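Local coordinates for hypothetical protein (Aquifex aeolicus, PDB 2HEK) that is of unknown function but carries a zinc-binding HD domain, binds GDP at a site far from the active site, and may act as a dGTPase, at residues S296-Q308 / I354-L368. Sequence-based numbering, arbitrary orientation.
Sequences SETKERLLEKFPQ and IYVDRQLWEKARSEL
Helix 292-305 packs over a small antiparallel sheet and against the C-terminal helix 361-366, and Leu302, on helix 292-305, touches both Ile354 of the sheet and Ala364 of helix 361-366. Its two methyls divide the work: CD2 presses on CG2 of Ile354 at a tight 3.4 Å, while CD1 lies 4.0 Å from CB of Ala364 and close to CD1 of Leu368, whose side chain crosses it at about a right angle. With CG of Leu302 anti to the backbone N (chi1 -168°), the branch swings inward from a CB that does not itself aim at the partner. One turn earlier, CG2 of Thr298 reaches CD1 of Leu368 at 3.5 Å and also meets CD1 of Ile354; its OG1 turns back to Lys294 O within the helix.

Ile354 belongs to strand 349-356, the middle strand of the sheet 284-289, 349-356, 311-318; Leu287 and Phe313 from its neighbours extend the apolar layer. This alpha/beta unit lies at the periphery of the chain; the side chain of Val356 is about 11 Å from a bound GDP.

Phe306, next after Lys305, packs against Leu360 and Ala364. Its CZ comes to 3.3 Å from CA of Ala364, and CD2 lies near CD1 of Leu360, the two side chains running past each other in opposite directions, with Leu302 O and Lys363 O in plane at the ring edge. On the solvent side, the side chains of Arg301 and Leu368 slide past each other, CG of Arg301 against CD2 of Leu368, and Lys305 lays CD and CE against the carboxylate of Glu367. A bend at chi4 (92°) takes NZ to a weak hydrogen bond with Glu367 O (3.4 Å) and a long salt bridge to Glu367 OE1 (3.9 Å).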
ATOM      1  N   SER A 296      35.477   4.759  24.503  1.00 50.09           N
ATOM      2  CA  SER A 296      36.783   5.362  24.840  1.00 55.45           C
ATOM      3  C   SER A 296      37.735   4.356  25.482  1.00 57.54           C
ATOM      4  O   SER A 296      38.929   4.325  25.148  1.00 57.84           O
ATOM      5  CB  SER A 296      36.627   6.562  25.777  1.00 57.52           C
ATOM      6  OG  SER A 296      35.741   7.532  25.243  1.00 60.18           O
ATOM      7  N   GLU A 297      37.198   3.539  26.386  1.00 58.36           N
ATOM      8  CA  GLU A 297      37.993   2.532  27.081  1.00 69.56           C
ATOM      9  C   GLU A 297      38.414   1.354  26.186  1.00 61.68           C
ATOM     10  O   GLU A 297      39.524   0.837  26.325  1.00 61.55           O
ATOM     11  CB  GLU A 297      37.223   1.975  28.278  1.00 62.56           C
ATOM     12  CG  GLU A 297      38.056   1.100  29.199  1.00 73.22           C
ATOM     13  CD  GLU A 297      39.090   1.891  29.977  1.00 65.36           C
ATOM     14  OE1 GLU A 297      39.153   3.124  29.795  1.00 77.37           O
ATOM     15  OE2 GLU A 297      39.835   1.277  30.767  1.00 77.42           O
ATOM     16  N   THR A 298      37.538   0.934  25.269  1.00 59.39           N
ATOM     17  CA  THR A 298      37.880  -0.146  24.347  1.00 55.55           C
ATOM     18  C   THR A 298      38.923   0.370  23.353  1.00 53.38           C
ATOM     19  O   THR A 298      39.903  -0.309  23.070  1.00 55.44           O
ATOM     20  CB  THR A 298      36.622  -0.738  23.666  1.00 55.39           C
ATOM     21  OG1 THR A 298      35.682  -1.112  24.675  1.00 55.14           O
ATOM     22  CG2 THR A 298      36.953  -1.984  22.849  1.00 54.71           C
ATOM     23  N   LYS A 299      38.741   1.595  22.874  1.00 49.97           N
ATOM     24  CA  LYS A 299      39.708   2.216  21.982  1.00 52.87           C
ATOM     25  C   LYS A 299      41.121   2.230  22.593  1.00 56.76           C
ATOM     26  O   LYS A 299      42.114   1.981  21.901  1.00 53.21           O
ATOM     27  CB  LYS A 299      39.277   3.635  21.639  1.00 52.46           C
ATOM     28  CG  LYS A 299      40.320   4.396  20.842  1.00 54.40           C
ATOM     29  CD  LYS A 299      39.764   5.691  20.300  1.00 56.71           C
ATOM     30  CE  LYS A 299      40.875   6.605  19.808  1.00 59.22           C
ATOM     31  NZ  LYS A 299      40.307   7.814  19.130  1.00 62.18           N
ATOM     32  N   GLU A 300      41.201   2.516  23.891  1.00 59.82           N
ATOM     33  CA  GLU A 300      42.487   2.568  24.595  1.00 61.77           C
ATOM     34  C   GLU A 300      43.166   1.206  24.707  1.00 58.89           C
ATOM     35  O   GLU A 300      44.288   1.045  24.246  1.00 60.53           O
ATOM     36  CB  GLU A 300      42.329   3.240  25.959  1.00 66.21           C
ATOM     37  CG  GLU A 300      42.180   4.752  25.842  1.00 72.89           C
ATOM     38  CD  GLU A 300      42.817   5.517  26.997  1.00 75.75           C
ATOM     39  OE1 GLU A 300      43.747   4.982  27.654  1.00 80.09           O
ATOM     40  OE2 GLU A 300      42.390   6.666  27.237  1.00 79.61           O
ATOM     41  N   ARG A 301      42.479   0.232  25.291  1.00 59.17           N
ATOM     42  CA  ARG A 301      42.994  -1.125  25.418  1.00 64.88           C
ATOM     43  C   ARG A 301      43.395  -1.706  24.064  1.00 67.65           C
ATOM     44  O   ARG A 301      44.392  -2.431  23.961  1.00 69.19           O
ATOM     45  CB  ARG A 301      41.958  -2.027  26.101  1.00 69.26           C
ATOM     46  CG  ARG A 301      42.198  -3.538  25.963  1.00 75.54           C
ATOM     47  CD  ARG A 301      43.321  -4.083  26.888  1.00 80.60           C
ATOM     48  NE  ARG A 301      42.937  -4.101  28.304  1.00 85.07           N
ATOM     49  CZ  ARG A 301      43.797  -4.147  29.320  1.00 83.99           C
ATOM     50  NH1 ARG A 301      45.108  -4.183  29.088  1.00 87.61           N
ATOM     51  NH2 ARG A 301      43.346  -4.153  30.571  1.00 87.15           N
ATOM     52  N   LEU A 302      42.615  -1.376  23.030  1.00 66.96           N
ATOM     53  CA  LEU A 302      42.827  -1.894  21.691  1.00 65.26           C
ATOM     54  C   LEU A 302      44.078  -1.307  21.084  1.00 63.21           C
ATOM     55  O   LEU A 302      44.884  -2.044  20.520  1.00 64.37           O
ATOM     56  CB  LEU A 302      41.620  -1.583  20.800  1.00 65.99           C
ATOM     57  CG  LEU A 302      41.510  -2.261  19.439  1.00 66.65           C
ATOM     58  CD1 LEU A 302      41.420  -3.777  19.580  1.00 67.08           C
ATOM     59  CD2 LEU A 302      40.280  -1.719  18.737  1.00 65.81           C
ATOM     60  N   LEU A 303      44.240   0.010  21.185  1.00 61.40           N
ATOM     61  CA  LEU A 303      45.417   0.664  20.636  1.00 66.66           C
ATOM     62  C   LEU A 303      46.699   0.378  21.447  1.00 72.04           C
ATOM     63  O   LEU A 303      47.790   0.824  21.068  1.00 73.52           O
ATOM     64  CB  LEU A 303      45.196   2.170  20.480  1.00 65.27           C
ATOM     65  CG  LEU A 303      44.257   2.682  19.379  1.00 65.39           C
ATOM     66  CD1 LEU A 303      44.386   4.191  19.252  1.00 65.70           C
ATOM     67  CD2 LEU A 303      44.532   2.028  18.035  1.00 65.48           C
ATOM     68  N   GLU A 304      46.565  -0.353  22.553  1.00 74.48           N
ATOM     69  CA  GLU A 304      47.727  -0.822  23.297  1.00 87.08           C
ATOM     70  C   GLU A 304      48.327  -2.013  22.572  1.00 77.72           C
ATOM     71  O   GLU A 304      49.548  -2.130  22.466  1.00 80.84           O
ATOM     72  CB  GLU A 304      47.345  -1.227  24.728  1.00 78.30           C
ATOM     73  CG  GLU A 304      47.212  -0.059  25.722  1.00 87.26           C
ATOM     74  CD  GLU A 304      46.615  -0.483  27.066  1.00 76.42           C
ATOM     75  OE1 GLU A 304      46.570  -1.705  27.342  1.00 87.01           O
ATOM     76  OE2 GLU A 304      46.183   0.404  27.844  1.00 86.92           O
ATOM     77  N   LYS A 305      47.449  -2.873  22.056  1.00 80.91           N
ATOM     78  CA  LYS A 305      47.832  -4.170  21.501  1.00 80.98           C
ATOM     79  C   LYS A 305      48.018  -4.221  19.977  1.00 80.40           C
ATOM     80  O   LYS A 305      48.875  -4.959  19.489  1.00 81.41           O
ATOM     81  CB  LYS A 305      46.834  -5.248  21.933  1.00 82.89           C
ATOM     82  CG  LYS A 305      46.872  -5.573  23.417  1.00 85.82           C
ATOM     83  CD  LYS A 305      46.133  -6.874  23.715  1.00 87.91           C
ATOM     84  CE  LYS A 305      46.365  -7.339  25.157  1.00 89.03           C
ATOM     85  NZ  LYS A 305      45.320  -6.837  26.099  1.00 89.70           N
ATOM     86  N   PHE A 306      47.223  -3.447  19.237  1.00 77.56           N
ATOM     87  CA  PHE A 306      47.216  -3.498  17.771  1.00 73.63           C
ATOM     88  C   PHE A 306      47.629  -2.155  17.162  1.00 73.25           C
ATOM     89  O   PHE A 306      47.444  -1.107  17.790  1.00 72.94           O
ATOM     90  CB  PHE A 306      45.836  -3.912  17.267  1.00 77.48           C
ATOM     91  CG  PHE A 306      45.322  -5.190  17.875  1.00 71.24           C
ATOM     92  CD1 PHE A 306      44.602  -5.174  19.063  1.00 74.33           C
ATOM     93  CD2 PHE A 306      45.549  -6.413  17.252  1.00 74.44           C
ATOM     94  CE1 PHE A 306      44.123  -6.354  19.627  1.00 74.89           C
ATOM     95  CE2 PHE A 306      45.070  -7.596  17.807  1.00 75.78           C
ATOM     96  CZ  PHE A 306      44.362  -7.564  19.000  1.00 70.98           C
ATOM     97  N   PRO A 307      48.214  -2.178  15.947  1.00 72.76           N
ATOM     98  CA  PRO A 307      48.584  -0.906  15.298  1.00 74.09           C
ATOM     99  C   PRO A 307      47.374  -0.134  14.742  1.00 75.11           C
ATOM    100  O   PRO A 307      46.337  -0.734  14.430  1.00 75.35           O
ATOM    101  CB  PRO A 307      49.523  -1.333  14.163  1.00 73.37           C
ATOM    102  CG  PRO A 307      49.163  -2.758  13.874  1.00 73.58           C
ATOM    103  CD  PRO A 307      48.569  -3.355  15.130  1.00 73.14           C
ATOM    104  N   GLN A 308      47.533   1.183  14.621  1.00 75.62           N
ATOM    105  CA  GLN A 308      46.471   2.086  14.182  1.00 83.23           C
ATOM    106  C   GLN A 308      45.878   1.691  12.816  1.00 73.66           C
ATOM    107  O   GLN A 308      44.656   1.679  12.651  1.00 74.86           O
ATOM    108  CB  GLN A 308      46.975   3.537  14.179  1.00 77.11           C
ATOM    109  CG  GLN A 308      47.460   4.031  15.559  1.00 85.95           C
ATOM    110  CD  GLN A 308      48.126   5.414  15.524  1.00 76.89           C
ATOM    111  OE1 GLN A 308      47.459   6.437  15.329  1.00 86.21           O
ATOM    112  NE2 GLN A 308      49.445   5.445  15.738  1.00 86.64           N
ATOM    113  N   ILE A 354      33.675   0.534  16.632  1.00 36.54           N
ATOM    114  CA  ILE A 354      35.096   0.189  16.391  1.00 37.56           C
ATOM    115  C   ILE A 354      35.128  -0.973  15.416  1.00 32.76           C
ATOM    116  O   ILE A 354      34.431  -1.972  15.593  1.00 37.33           O
ATOM    117  CB  ILE A 354      35.874  -0.192  17.695  1.00 38.26           C
ATOM    118  CG1 ILE A 354      35.837   0.959  18.702  1.00 40.64           C
ATOM    119  CG2 ILE A 354      37.348  -0.533  17.381  1.00 36.36           C
ATOM    120  CD1 ILE A 354      36.410   0.594  20.100  1.00 39.89           C
ATOM    121  N   TYR A 355      35.932  -0.826  14.383  1.00 33.19           N
ATOM    122  CA  TYR A 355      36.060  -1.849  13.357  1.00 36.66           C
ATOM    123  C   TYR A 355      37.508  -2.329  13.322  1.00 39.35           C
ATOM    124  O   TYR A 355      38.420  -1.512  13.461  1.00 39.82           O
ATOM    125  CB  TYR A 355      35.783  -1.211  11.994  1.00 34.90           C
ATOM    126  CG  TYR A 355      34.381  -0.632  11.840  1.00 34.10           C
ATOM    127  CD1 TYR A 355      34.157   0.720  12.015  1.00 34.05           C
ATOM    128  CD2 TYR A 355      33.290  -1.456  11.499  1.00 34.60           C
ATOM    129  CE1 TYR A 355      32.863   1.287  11.847  1.00 34.27           C
ATOM    130  CE2 TYR A 355      31.999  -0.905  11.320  1.00 34.08           C
ATOM    131  CZ  TYR A 355      31.804   0.464  11.509  1.00 33.78           C
ATOM    132  OH  TYR A 355      30.558   1.043  11.353  1.00 33.32           O
ATOM    133  N   VAL A 356      37.709  -3.620  13.067  1.00 41.77           N
ATOM    134  CA  VAL A 356      39.063  -4.171  12.928  1.00 45.83           C
ATOM    135  C   VAL A 356      39.244  -5.036  11.682  1.00 47.36           C
ATOM    136  O   VAL A 356      38.321  -5.727  11.253  1.00 48.03           O
ATOM    137  CB  VAL A 356      39.479  -5.000  14.173  1.00 46.87           C
ATOM    138  CG1 VAL A 356      39.466  -4.139  15.399  1.00 49.61           C
ATOM    139  CG2 VAL A 356      38.546  -6.162  14.374  1.00 47.70           C
ATOM    140  N   ASP A 357      40.445  -4.980  11.111  1.00 50.47           N
ATOM    141  CA  ASP A 357      40.869  -5.903  10.057  1.00 50.74           C
ATOM    142  C   ASP A 357      40.313  -7.293  10.334  1.00 49.69           C
ATOM    143  O   ASP A 357      40.438  -7.803  11.442  1.00 47.54           O
ATOM    144  CB  ASP A 357      42.397  -5.933  10.003  1.00 53.27           C
ATOM    145  CG  ASP A 357      42.935  -6.660   8.779  1.00 55.78           C
ATOM    146  OD1 ASP A 357      43.677  -6.017   7.999  1.00 58.23           O
ATOM    147  OD2 ASP A 357      42.615  -7.859   8.602  1.00 54.71           O
ATOM    148  N   ARG A 358      39.693  -7.914   9.338  1.00 53.72           N
ATOM    149  CA  ARG A 358      39.009  -9.193   9.591  1.00 62.45           C
ATOM    150  C   ARG A 358      39.944 -10.352  10.012  1.00 65.83           C
ATOM    151  O   ARG A 358      39.505 -11.306  10.662  1.00 65.64           O
ATOM    152  CB  ARG A 358      38.068  -9.580   8.433  1.00 65.39           C
ATOM    153  CG  ARG A 358      38.743 -10.052   7.154  1.00 69.16           C
ATOM    154  CD  ARG A 358      37.724 -10.731   6.246  1.00 74.11           C
ATOM    155  NE  ARG A 358      38.293 -11.845   5.479  1.00 79.11           N
ATOM    156  CZ  ARG A 358      37.584 -12.870   5.003  1.00 80.87           C
ATOM    157  NH1 ARG A 358      36.273 -12.949   5.219  1.00 82.81           N
ATOM    158  NH2 ARG A 358      38.186 -13.830   4.311  1.00 83.35           N
ATOM    159  N   GLN A 359      41.225 -10.248   9.660  1.00 70.40           N
ATOM    160  CA  GLN A 359      42.234 -11.229  10.092  1.00 81.20           C
ATOM    161  C   GLN A 359      42.446 -11.201  11.616  1.00 74.84           C
ATOM    162  O   GLN A 359      42.477 -12.251  12.265  1.00 77.85           O
ATOM    163  CB  GLN A 359      43.569 -10.999   9.368  1.00 75.56           C
ATOM    164  CG  GLN A 359      43.523 -11.176   7.850  1.00 82.43           C
ATOM    165  CD  GLN A 359      44.737 -10.556   7.137  1.00 76.23           C
ATOM    166  OE1 GLN A 359      45.518  -9.797   7.730  1.00 85.33           O
ATOM    167  NE2 GLN A 359      44.893 -10.880   5.856  1.00 84.68           N
ATOM    168  N   LEU A 360      42.565  -9.996  12.172  1.00 76.06           N
ATOM    169  CA  LEU A 360      42.794  -9.782  13.608  1.00 75.56           C
ATOM    170  C   LEU A 360      41.547  -9.800  14.495  1.00 74.97           C
ATOM    171  O   LEU A 360      41.639  -9.587  15.697  1.00 74.22           O
ATOM    172  CB  LEU A 360      43.481  -8.437  13.820  1.00 75.77           C
ATOM    173  CG  LEU A 360      44.697  -8.038  12.993  1.00 77.06           C
ATOM    174  CD1 LEU A 360      45.121  -6.673  13.459  1.00 78.26           C
ATOM    175  CD2 LEU A 360      45.857  -9.024  13.128  1.00 78.41           C
ATOM    176  N   TRP A 361      40.385 -10.050  13.917  1.00 75.74           N
ATOM    177  CA  TRP A 361      39.141  -9.836  14.639  1.00 76.36           C
ATOM    178  C   TRP A 361      38.957 -10.780  15.828  1.00 80.05           C
ATOM    179  O   TRP A 361      38.586 -10.340  16.908  1.00 79.59           O
ATOM    180  CB  TRP A 361      37.951  -9.901  13.686  1.00 79.79           C
ATOM    181  CG  TRP A 361      36.637  -9.564  14.314  1.00 72.28           C
ATOM    182  CD1 TRP A 361      36.156  -8.317  14.605  1.00 80.99           C
ATOM    183  CD2 TRP A 361      35.626 -10.486  14.714  1.00 73.82           C
ATOM    184  NE1 TRP A 361      34.906  -8.407  15.163  1.00 75.95           N
ATOM    185  CE2 TRP A 361      34.556  -9.728  15.242  1.00 71.20           C
ATOM    186  CE3 TRP A 361      35.517 -11.886  14.681  1.00 78.88           C
ATOM    187  CZ2 TRP A 361      33.387 -10.322  15.734  1.00 74.75           C
ATOM    188  CZ3 TRP A 361      34.356 -12.479  15.170  1.00 69.34           C
ATOM    189  CH2 TRP A 361      33.303 -11.693  15.688  1.00 72.35           C
ATOM    190  N   GLU A 362      39.210 -12.071  15.627  1.00 84.26           N
ATOM    191  CA  GLU A 362      39.106 -13.040  16.719  1.00 87.37           C
ATOM    192  C   GLU A 362      40.212 -12.804  17.739  1.00 88.21           C
ATOM    193  O   GLU A 362      39.995 -12.976  18.941  1.00 88.18           O
ATOM    194  CB  GLU A 362      39.122 -14.487  16.204  1.00 89.53           C
ATOM    195  CG  GLU A 362      37.723 -15.116  15.996  1.00 92.97           C
ATOM    196  CD  GLU A 362      36.995 -15.468  17.309  1.00 95.17           C
ATOM    197  OE1 GLU A 362      37.667 -15.710  18.341  1.00 96.97           O
ATOM    198  OE2 GLU A 362      35.740 -15.512  17.308  1.00 96.35           O
ATOM    199  N   LYS A 363      41.380 -12.384  17.250  1.00 89.71           N
ATOM    200  CA  LYS A 363      42.514 -12.043  18.108  1.00 90.36           C
ATOM    201  C   LYS A 363      42.212 -10.842  18.998  1.00 89.81           C
ATOM    202  O   LYS A 363      42.545 -10.843  20.179  1.00 89.74           O
ATOM    203  CB  LYS A 363      43.772 -11.765  17.279  1.00 93.13           C
ATOM    204  CG  LYS A 363      44.487 -13.006  16.746  1.00 94.00           C
ATOM    205  CD  LYS A 363      45.828 -12.624  16.109  1.00 95.15           C
ATOM    206  CE  LYS A 363      46.587 -13.845  15.604  1.00 95.36           C
ATOM    207  NZ  LYS A 363      47.887 -13.457  14.980  1.00 97.09           N
ATOM    208  N   ALA A 364      41.581  -9.820  18.426  1.00 88.05           N
ATOM    209  CA  ALA A 364      41.215  -8.620  19.177  1.00 86.42           C
ATOM    210  C   ALA A 364      40.059  -8.869  20.134  1.00 85.01           C
ATOM    211  O   ALA A 364      39.983  -8.253  21.186  1.00 83.29           O
ATOM    212  CB  ALA A 364      40.887  -7.474  18.230  1.00 85.84           C
ATOM    213  N   ARG A 365      39.172  -9.786  19.768  1.00 86.06           N
ATOM    214  CA  ARG A 365      37.974 -10.052  20.547  1.00 89.53           C
ATOM    215  C   ARG A 365      38.308 -10.659  21.907  1.00 92.29           C
ATOM    216  O   ARG A 365      37.989 -10.070  22.942  1.00 92.65           O
ATOM    217  CB  ARG A 365      37.028 -10.974  19.777  1.00 90.37           C
ATOM    218  CG  ARG A 365      35.651 -11.114  20.404  1.00 92.29           C
ATOM    219  CD  ARG A 365      34.852 -12.220  19.737  1.00 94.44           C
ATOM    220  NE  ARG A 365      33.525 -12.368  20.328  1.00 96.62           N
ATOM    221  CZ  ARG A 365      32.626 -13.261  19.931  1.00 98.13           C
ATOM    222  NH1 ARG A 365      32.911 -14.091  18.937  1.00 98.97           N
ATOM    223  NH2 ARG A 365      31.452 -13.337  20.541  1.00 98.54           N
ATOM    224  N   SER A 366      38.964 -11.821  21.904  1.00 95.12           N
ATOM    225  CA  SER A 366      39.342 -12.508  23.150  1.00 97.57           C
ATOM    226  C   SER A 366      40.435 -11.785  23.969  1.00 98.74           C
ATOM    227  O   SER A 366      40.512 -11.951  25.188  1.00 98.76           O
ATOM    228  CB  SER A 366      39.720 -13.976  22.882  1.00 97.98           C
ATOM    229  OG  SER A 366      40.908 -14.084  22.115  1.00 98.57           O
ATOM    230  N   GLU A 367      41.254 -10.977  23.299  1.00100.32           N
ATOM    231  CA  GLU A 367      42.226 -10.117  23.979  1.00102.74           C
ATOM    232  C   GLU A 367      41.590  -8.878  24.616  1.00103.51           C
ATOM    233  O   GLU A 367      42.275  -8.107  25.290  1.00102.76           O
ATOM    234  CB  GLU A 367      43.349  -9.701  23.023  1.00104.90           C
ATOM    235  CG  GLU A 367      44.483 -10.726  22.890  1.00108.22           C
ATOM    236  CD  GLU A 367      45.650 -10.458  23.839  1.00107.84           C
ATOM    237  OE1 GLU A 367      45.471 -10.563  25.077  1.00110.17           O
ATOM    238  OE2 GLU A 367      46.756 -10.143  23.338  1.00110.29           O
ATOM    239  N   LEU A 368      40.291  -8.685  24.395  1.00104.82           N
ATOM    240  CA  LEU A 368      39.547  -7.588  25.023  1.00106.69           C
ATOM    241  C   LEU A 368      38.460  -8.108  25.966  1.00107.91           C
ATOM    242  O   LEU A 368      37.804  -7.332  26.668  1.00107.78           O
ATOM    243  CB  LEU A 368      38.934  -6.642  23.978  1.00106.90           C
ATOM    244  CG  LEU A 368      39.794  -5.921  22.926  1.00107.13           C
ATOM    245  CD1 LEU A 368      39.011  -4.769  22.335  1.00107.24           C
ATOM    246  CD2 LEU A 368      41.141  -5.424  23.447  1.00107.35           C
TER